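Type II restriction enzyme NgoMIV (PDB 1FIU) recognises the double-stranded DNA sequence 5'-GCCGGC-3' and cuts it after the first G as a magnesium-dependent homotetrameric type II restriction endonuclease. Local coordinates at residues I[188-193]-I[220-225]; I[197-202]-I[229-234]. All coordinates share one frame; numbering follows the deposited sequence.

How the contacts relate
Both contacts join the connections that follow two neighbouring parallel strands, 179-187 and 215-220. Contact 1 pairs the loops that leave these strands (188-193 with 220-225). Contact 2 pairs the helices that come next, with the turn after the second (197-202 with 229-234). Their centres lie about 12 Å apart, and they meet where Ile190 CG2 packs 3.6 Å from Ser230 OG. Both are close to the metal site of Asp140 and Cys186. The side chain of Trp188 is about 8 Å from a bound magnesium ion, and that of Ala198 about 7 Å. Both first segments touch the cleaved DNA: 188-193 reads bases and grips phosphate, while Asn197 binds the phosphate of DC1 of chain D.

Contact 1 (I[188-193]-I[220-225]); sequences WTIRSD and TAEPTP. With nucleotides of chain B; nucleotides of chain D.
Ile190 and Glu222 tie the loop after strand 179-187 to the loop after strand 215-220, at the ends of two parallel strands of the nuclease sheet and beside the magnesium site. Ile190 N donates to Glu222 OE2 at 3.1 Å, a nearly straight bond (166°) on the anti side, tilted out of the carboxylate plane. Glu222 reaches it with CG anti to the backbone N (chi1 168°) and a bend at chi2. Its OE1 accepts from both Thr224 N and Thr224 OG1, which come from opposite faces of the carboxylate plane. Along the aliphatic part of Glu222, the Ile190 side chain crosses at about a right angle, with Ile190 CD1 3.9 Å from Glu222 CB. Ile190 CD1 also meets Thr220 OG1, which accepts from Glu222 N in an ST turn and is hydrogen-bonded to Lys187 O. Trp188 CE3 meets Ala221 CB obliquely at 3.5 Å, while Phe69 meets the ring edge-to-face.

Loop 188-193 faces DNA. Trp188 N donates to OP1 of DC2 of chain D at 2.7 Å. Arg191, bent at chi2 (-59°), makes a two-bond contact to the guanine edge of DG4 of chain D, NE to O6 and NH2 to N7 (3.0 Å), and turns NH1 back to Ile190 O. Asp193 OD2 accepts from N4 of DC1 of chain B. Three bonds fix the Glu222 carboxylate, which lies near Arg191 without pairing and may ease the arginine's charge.

Contact 2 (I[197-202]-I[229-234]); sequences NARSEG and SSIALG. With nucleotides of chain D.
Arg199 reaches from helix 197-208 to the carbonyls of Ser230 and Leu233 at the C-terminal end of helix 225-232. The two helices follow neighbouring parallel strands in the PD-(D/E)XK nuclease fold. Arg199 starts with CG beside the backbone N (chi1 -68°), and the chain then runs extended to NE. Its CB makes no close approach to 229-234. CG is the first atom to touch, 3.5 Å from Ile231 CD1. The two side chains slide past each other in opposite directions. CD carries the chain onward. NE turns to Gln196 OE1 of the same chain, its hydrogen-bond partner. CZ brings the guanidinium edge against the helix end. NH1 forms a salt bridge with Glu237 OE1 and a weak bond to Leu233 O (3.3 Å). NH2 does more. It donates to Leu233 O at 3.0 Å, in the carbonyl plane and in the guanidinium plane alike. It also donates to Ser230 O at 3.0 Å, this time from above the carbonyl plane. Ile231 O lies over one face of the guanidinium. These bonds fix its rotation and supply donors to Ser230 O, which Gln196 NE2 also serves, and to Leu233 O just past the helix. The positive group also sits at the negative end of the helix dipole, which would probably favour its charge.

Ile231 makes the apolar part. With CG1 anti to its backbone N (chi1 -174°), it sends CD1 against both Ala198 CB and Arg199 CG. On the DNA side of helix 197-208, Asn197 OD1 accepts from Lys187 NZ. Asn197 ND2 donates to OP1 of DC1 of chain D at 2.9 Å. Ala198 CB and Ile231 CD1 meet at 3.5 Å, closer than usual for two carbons.

Contact 1 (I[188-193]-I[220-225])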
loop_
_atom_site.group_PDB
_atom_site.type_symbol
_atom_site.label_atom_id
_atom_site.label_comp_id
_atom_site.label_asym_id
_atom_site.label_seq_id
_atom_site.Cartn_x
_atom_site.Cartn_y
_atom_site.Cartn_z
ATOM N N TRP I 188 13.439 -22.749 4.259
ATOM C CA TRP I 188 13.857 -23.903 5.070
ATOM C C TRP I 188 14.041 -23.434 6.515
ATOM O O TRP I 188 13.567 -24.082 7.467
ATOM C CB TRP I 188 15.149 -24.484 4.484
ATOM C CG TRP I 188 15.784 -25.574 5.320
ATOM C CD1 TRP I 188 17.034 -25.554 5.862
ATOM C CD2 TRP I 188 15.188 -26.819 5.720
ATOM N NE1 TRP I 188 17.256 -26.709 6.586
ATOM C CE2 TRP I 188 16.145 -27.503 6.516
ATOM C CE3 TRP I 188 13.943 -27.418 5.490
ATOM C CZ2 TRP I 188 15.887 -28.759 7.085
ATOM C CZ3 TRP I 188 13.683 -28.664 6.054
ATOM C CH2 TRP I 188 14.662 -29.321 6.848
ATOM N N THR I 189 14.740 -22.314 6.663
ATOM C CA THR I 189 14.909 -21.672 7.978
ATOM C C THR I 189 14.682 -20.183 7.758
ATOM O O THR I 189 14.661 -19.703 6.620
ATOM C CB THR I 189 16.325 -21.840 8.563
ATOM O OG1 THR I 189 17.273 -21.213 7.703
ATOM C CG2 THR I 189 16.659 -23.332 8.729
ATOM N N ILE I 190 14.578 -19.435 8.855
ATOM C CA ILE I 190 14.337 -18.005 8.779
ATOM C C ILE I 190 15.326 -17.168 9.611
ATOM O O ILE I 190 15.805 -17.637 10.645
ATOM C CB ILE I 190 12.904 -17.689 9.340
ATOM C CG1 ILE I 190 11.827 -18.189 8.368
ATOM C CG2 ILE I 190 12.781 -16.171 9.676
ATOM C CD1 ILE I 190 10.400 -18.095 8.952
ATOM N N ARG I 191 15.678 -15.988 9.100
ATOM C CA ARG I 191 16.379 -14.965 9.877
ATOM C C ARG I 191 15.392 -13.815 9.599
ATOM O O ARG I 191 14.906 -13.665 8.449
ATOM C CB ARG I 191 17.776 -14.617 9.374
ATOM C CG ARG I 191 18.816 -15.703 9.698
ATOM C CD ARG I 191 18.930 -15.971 11.179
ATOM N NE ARG I 191 19.979 -16.960 11.434
ATOM C CZ ARG I 191 19.808 -18.279 11.488
ATOM N NH1 ARG I 191 18.608 -18.841 11.309
ATOM N NH2 ARG I 191 20.866 -19.058 11.712
ATOM N N SER I 192 15.082 -13.008 10.615
ATOM C CA SER I 192 14.080 -11.965 10.440
ATOM C C SER I 192 14.357 -10.924 9.358
ATOM O O SER I 192 13.417 -10.293 8.865
ATOM C CB SER I 192 13.796 -11.278 11.781
ATOM O OG SER I 192 14.980 -10.703 12.284
ATOM N N ASP I 193 15.614 -10.724 8.976
ATOM C CA ASP I 193 15.909 -9.754 7.941
ATOM C C ASP I 193 15.592 -10.289 6.551
ATOM O O ASP I 193 14.817 -9.679 5.774
ATOM C CB ASP I 193 17.384 -9.298 7.996
ATOM C CG ASP I 193 18.382 -10.455 7.845
ATOM O OD1 ASP I 193 19.378 -10.296 7.101
ATOM O OD2 ASP I 193 18.174 -11.507 8.474
ATOM N N THR I 220 7.363 -23.032 5.787
ATOM C CA THR I 220 8.675 -22.973 6.418
ATOM C C THR I 220 8.961 -24.148 7.347
ATOM O O THR I 220 8.037 -24.776 7.873
ATOM C CB THR I 220 8.806 -21.629 7.224
ATOM O OG1 THR I 220 10.158 -21.453 7.663
ATOM C CG2 THR I 220 7.863 -21.626 8.438
ATOM N N ALA I 221 10.251 -24.449 7.531
ATOM C CA ALA I 221 10.636 -25.497 8.471
ATOM C C ALA I 221 11.358 -24.842 9.652
ATOM O O ALA I 221 11.984 -25.531 10.453
ATOM C CB ALA I 221 11.526 -26.538 7.810
ATOM N N GLU I 222 11.262 -23.516 9.768
ATOM C CA GLU I 222 11.906 -22.811 10.895
ATOM C C GLU I 222 11.341 -23.353 12.217
ATOM O O GLU I 222 10.120 -23.379 12.427
ATOM C CB GLU I 222 11.661 -21.297 10.773
ATOM C CG GLU I 222 12.029 -20.503 12.048
ATOM C CD GLU I 222 13.479 -20.706 12.457
ATOM O OE1 GLU I 222 13.741 -20.733 13.681
ATOM O OE2 GLU I 222 14.359 -20.826 11.570
ATOM N N PRO I 223 12.216 -23.751 13.162
ATOM C CA PRO I 223 11.668 -24.285 14.414
ATOM C C PRO I 223 11.156 -23.298 15.466
ATOM O O PRO I 223 10.285 -23.644 16.274
ATOM C CB PRO I 223 12.831 -25.137 14.962
ATOM C CG PRO I 223 14.027 -24.384 14.507
ATOM C CD PRO I 223 13.664 -24.004 13.058
ATOM N N THR I 224 11.670 -22.076 15.462
ATOM C CA THR I 224 11.258 -21.139 16.504
ATOM C C THR I 224 10.082 -20.213 16.224
ATOM O O THR I 224 10.022 -19.574 15.179
ATOM C CB THR I 224 12.449 -20.255 16.972
ATOM O OG1 THR I 224 12.878 -19.378 15.919
ATOM C CG2 THR I 224 13.617 -21.137 17.405
ATOM N N PRO I 225 9.127 -20.138 17.164
ATOM C CA PRO I 225 7.975 -19.253 16.977
ATOM C C PRO I 225 8.403 -17.806 16.743
ATOM O O PRO I 225 7.773 -17.086 15.960
ATOM C CB PRO I 225 7.193 -19.408 18.297
ATOM C CG PRO I 225 7.417 -20.877 18.611
ATOM C CD PRO I 225 8.905 -21.052 18.309
ATOM O OP3 DC B 1 18.610 -5.445 10.519
ATOM P P DC B 1 19.608 -5.003 9.469
ATOM O OP1 DC B 1 19.315 -5.519 8.070
ATOM O OP2 DC B 1 19.885 -3.534 9.517
ATOM O "O5'" DC B 1 20.997 -5.731 9.901
ATOM C "C5'" DC B 1 21.911 -5.064 10.766
ATOM C "C4'" DC B 1 23.253 -5.742 10.710
ATOM O "O4'" DC B 1 23.111 -6.978 11.459
ATOM C "C3'" DC B 1 23.683 -6.168 9.306
ATOM O "O3'" DC B 1 24.569 -5.238 8.723
ATOM C "C2'" DC B 1 24.403 -7.492 9.525
ATOM C "C1'" DC B 1 23.897 -8.012 10.856
ATOM N N1 DC B 1 23.006 -9.153 10.592
ATOM C C2 DC B 1 23.555 -10.454 10.577
ATOM O O2 DC B 1 24.771 -10.589 10.757
ATOM N N3 DC B 1 22.746 -11.514 10.359
ATOM C C4 DC B 1 21.437 -11.327 10.157
ATOM N N4 DC B 1 20.673 -12.420 9.995
ATOM C C5 DC B 1 20.851 -10.024 10.128
ATOM C C6 DC B 1 21.663 -8.967 10.355
ATOM P P DG D 4 25.539 -23.063 10.604
ATOM O OP1 DG D 4 26.471 -24.216 10.745
ATOM O OP2 DG D 4 24.322 -22.999 11.437
ATOM O "O5'" DG D 4 26.376 -21.739 10.843
ATOM C "C5'" DG D 4 27.460 -21.436 9.976
ATOM C "C4'" DG D 4 28.103 -20.133 10.385
ATOM O "O4'" DG D 4 27.202 -19.027 10.098
ATOM C "C3'" DG D 4 28.474 -20.023 11.868
ATOM O "O3'" DG D 4 29.774 -19.427 11.938
ATOM C "C2'" DG D 4 27.400 -19.101 12.437
ATOM C "C1'" DG D 4 27.072 -18.200 11.251
ATOM N N9 DG D 4 25.707 -17.685 11.260
ATOM C C8 DG D 4 24.558 -18.411 11.471
ATOM N N7 DG D 4 23.473 -17.688 11.384
ATOM C C5 DG D 4 23.935 -16.409 11.109
ATOM C C6 DG D 4 23.221 -15.200 10.921
ATOM O O6 DG D 4 21.999 -15.027 10.936
ATOM N N1 DG D 4 24.077 -14.125 10.689
ATOM C C2 DG D 4 25.435 -14.205 10.618
ATOM N N2 DG D 4 26.086 -13.050 10.342
ATOM N N3 DG D 4 26.118 -15.340 10.794
ATOM C C4 DG D 4 25.310 -16.389 11.040
ATOM P P DC D 2 15.937 -20.886 1.934
ATOM O OP1 DC D 2 15.062 -22.040 2.181
ATOM O OP2 DC D 2 15.444 -19.505 2.203
ATOM O "O5'" DC D 2 17.257 -21.053 2.805
ATOM C "C5'" DC D 2 18.004 -22.253 2.711
ATOM C "C4'" DC D 2 19.235 -22.189 3.586
ATOM O "O4'" DC D 2 20.132 -21.159 3.126
ATOM C "C3'" DC D 2 18.992 -21.945 5.081
ATOM O "O3'" DC D 2 19.666 -23.033 5.766
ATOM C "C2'" DC D 2 19.490 -20.519 5.302
ATOM C "C1'" DC D 2 20.518 -20.306 4.202
ATOM N N1 DC D 2 20.575 -18.931 3.679
ATOM C C2 DC D 2 21.753 -18.174 3.842
ATOM O O2 DC D 2 22.768 -18.731 4.367
ATOM N N3 DC D 2 21.776 -16.873 3.424
ATOM C C4 DC D 2 20.682 -16.334 2.833
ATOM N N4 DC D 2 20.733 -15.033 2.449
ATOM C C5 DC D 2 19.501 -17.096 2.609
ATOM C C6 DC D 2 19.480 -18.382 3.048
#

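Contact 2 (I[197-202]-I[229-234])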
loop_
_atom_site.group_PDB
_atom_site.type_symbol
_atom_site.label_atom_id
_atom_site.label_comp_id
_atom_site.label_asym_id
_atom_site.label_seq_id
_atom_site.Cartn_x
_atom_site.Cartn_y
_atom_site.Cartn_z
ATOM N N ASN I 197 11.616 -10.602 2.284
ATOM C CA ASN I 197 11.402 -10.614 0.835
ATOM C C ASN I 197 10.059 -11.289 0.496
ATOM O O ASN I 197 9.520 -11.047 -0.587
ATOM C CB ASN I 197 12.569 -11.249 0.050
ATOM C CG ASN I 197 12.781 -12.755 0.317
ATOM O OD1 ASN I 197 12.174 -13.289 1.359
ATOM N ND2 ASN I 197 13.541 -13.422 -0.440
ATOM N N ALA I 198 9.480 -12.073 1.426
ATOM C CA ALA I 198 8.160 -12.689 1.182
ATOM C C ALA I 198 7.112 -11.564 1.177
ATOM O O ALA I 198 6.125 -11.615 0.438
ATOM C CB ALA I 198 7.832 -13.725 2.273
ATOM N N ARG I 199 7.334 -10.542 1.998
ATOM C CA ARG I 199 6.415 -9.424 2.036
ATOM C C ARG I 199 6.523 -8.541 0.800
ATOM O O ARG I 199 5.493 -8.091 0.261
ATOM C CB ARG I 199 6.634 -8.552 3.295
ATOM C CG ARG I 199 6.264 -9.235 4.612
ATOM C CD ARG I 199 6.359 -8.263 5.805
ATOM N NE ARG I 199 6.403 -8.938 7.112
ATOM C CZ ARG I 199 5.358 -9.262 7.861
ATOM N NH1 ARG I 199 4.116 -8.990 7.463
ATOM N NH2 ARG I 199 5.555 -9.842 9.042
ATOM N N SER I 200 7.743 -8.265 0.336
ATOM C CA SER I 200 7.872 -7.413 -0.828
ATOM C C SER I 200 7.357 -8.122 -2.075
ATOM O O SER I 200 6.714 -7.489 -2.935
ATOM C CB SER I 200 9.320 -6.938 -0.997
ATOM O OG SER I 200 10.197 -8.038 -1.093
ATOM N N GLU I 201 7.585 -9.434 -2.161
ATOM C CA GLU I 201 7.084 -10.175 -3.317
ATOM C C GLU I 201 5.555 -10.202 -3.262
ATOM O O GLU I 201 4.892 -10.028 -4.292
ATOM C CB GLU I 201 7.723 -11.577 -3.359
ATOM C CG GLU I 201 9.154 -11.477 -3.932
ATOM C CD GLU I 201 9.955 -12.789 -3.927
ATOM O OE1 GLU I 201 9.403 -13.836 -4.341
ATOM O OE2 GLU I 201 11.148 -12.753 -3.526
ATOM N N GLY I 202 4.986 -10.385 -2.073
ATOM C CA GLY I 202 3.533 -10.376 -1.946
ATOM C C GLY I 202 2.955 -9.028 -2.352
ATOM O O GLY I 202 1.930 -8.978 -3.038
ATOM N N SER I 229 7.336 -15.761 13.511
ATOM C CA SER I 229 6.523 -14.557 13.682
ATOM C C SER I 229 6.975 -13.360 12.848
ATOM O O SER I 229 6.155 -12.480 12.550
ATOM C CB SER I 229 6.440 -14.159 15.178
ATOM O OG SER I 229 7.619 -13.469 15.596
ATOM N N SER I 230 8.255 -13.337 12.457
ATOM C CA SER I 230 8.779 -12.226 11.665
ATOM C C SER I 230 8.114 -12.151 10.277
ATOM O O SER I 230 8.181 -11.126 9.635
ATOM C CB SER I 230 10.309 -12.295 11.524
ATOM O OG SER I 230 10.739 -13.392 10.743
ATOM N N ILE I 231 7.516 -13.244 9.818
ATOM C CA ILE I 231 6.781 -13.193 8.545
ATOM C C ILE I 231 5.282 -13.505 8.745
ATOM O O ILE I 231 4.444 -13.013 7.987
ATOM C CB ILE I 231 7.432 -14.141 7.482
ATOM C CG1 ILE I 231 6.753 -13.976 6.111
ATOM C CG2 ILE I 231 7.370 -15.574 7.946
ATOM C CD1 ILE I 231 6.972 -12.595 5.454
ATOM N N ALA I 232 4.927 -14.274 9.786
ATOM C CA ALA I 232 3.530 -14.633 10.010
ATOM C C ALA I 232 2.668 -13.527 10.621
ATOM O O ALA I 232 1.482 -13.384 10.285
ATOM C CB ALA I 232 3.442 -15.887 10.894
ATOM N N LEU I 233 3.236 -12.734 11.523
ATOM C CA LEU I 233 2.417 -11.676 12.135
ATOM C C LEU I 233 2.108 -10.544 11.170
ATOM O O LEU I 233 2.892 -10.244 10.288
ATOM C CB LEU I 233 3.119 -11.104 13.382
ATOM C CG LEU I 233 3.290 -12.066 14.555
ATOM C CD1 LEU I 233 4.069 -11.305 15.645
ATOM C CD2 LEU I 233 1.965 -12.565 15.096
ATOM N N GLY I 234 0.947 -9.918 11.358
ATOM C CA GLY I 234 0.563 -8.813 10.508
ATOM C C GLY I 234 -0.237 -9.325 9.321
ATOM O O GLY I 234 -0.251 -10.534 9.055
ATOM O OP3 DC D 1 14.851 -16.041 -2.964
ATOM P P DC D 1 14.570 -16.947 -1.789
ATOM O OP1 DC D 1 14.479 -16.215 -0.461
ATOM O OP2 DC D 1 13.428 -17.906 -2.029
ATOM O "O5'" DC D 1 15.882 -17.903 -1.632
ATOM C "C5'" DC D 1 15.927 -19.180 -2.269
ATOM C "C4'" DC D 1 17.046 -20.010 -1.690
ATOM O "O4'" DC D 1 18.305 -19.467 -2.172
ATOM C "C3'" DC D 1 17.144 -19.954 -0.170
ATOM O "O3'" DC D 1 16.480 -21.037 0.434
ATOM C "C2'" DC D 1 18.640 -20.002 0.119
ATOM C "C1'" DC D 1 19.317 -19.561 -1.161
ATOM N N1 DC D 1 19.893 -18.205 -0.978
ATOM C C2 DC D 1 21.221 -18.091 -0.591
ATOM O O2 DC D 1 21.855 -19.122 -0.359
ATOM N N3 DC D 1 21.783 -16.853 -0.472
ATOM C C4 DC D 1 21.048 -15.762 -0.702
ATOM N N4 DC D 1 21.640 -14.567 -0.579
ATOM C C5 DC D 1 19.670 -15.848 -1.074
ATOM C C6 DC D 1 19.139 -17.080 -1.195
#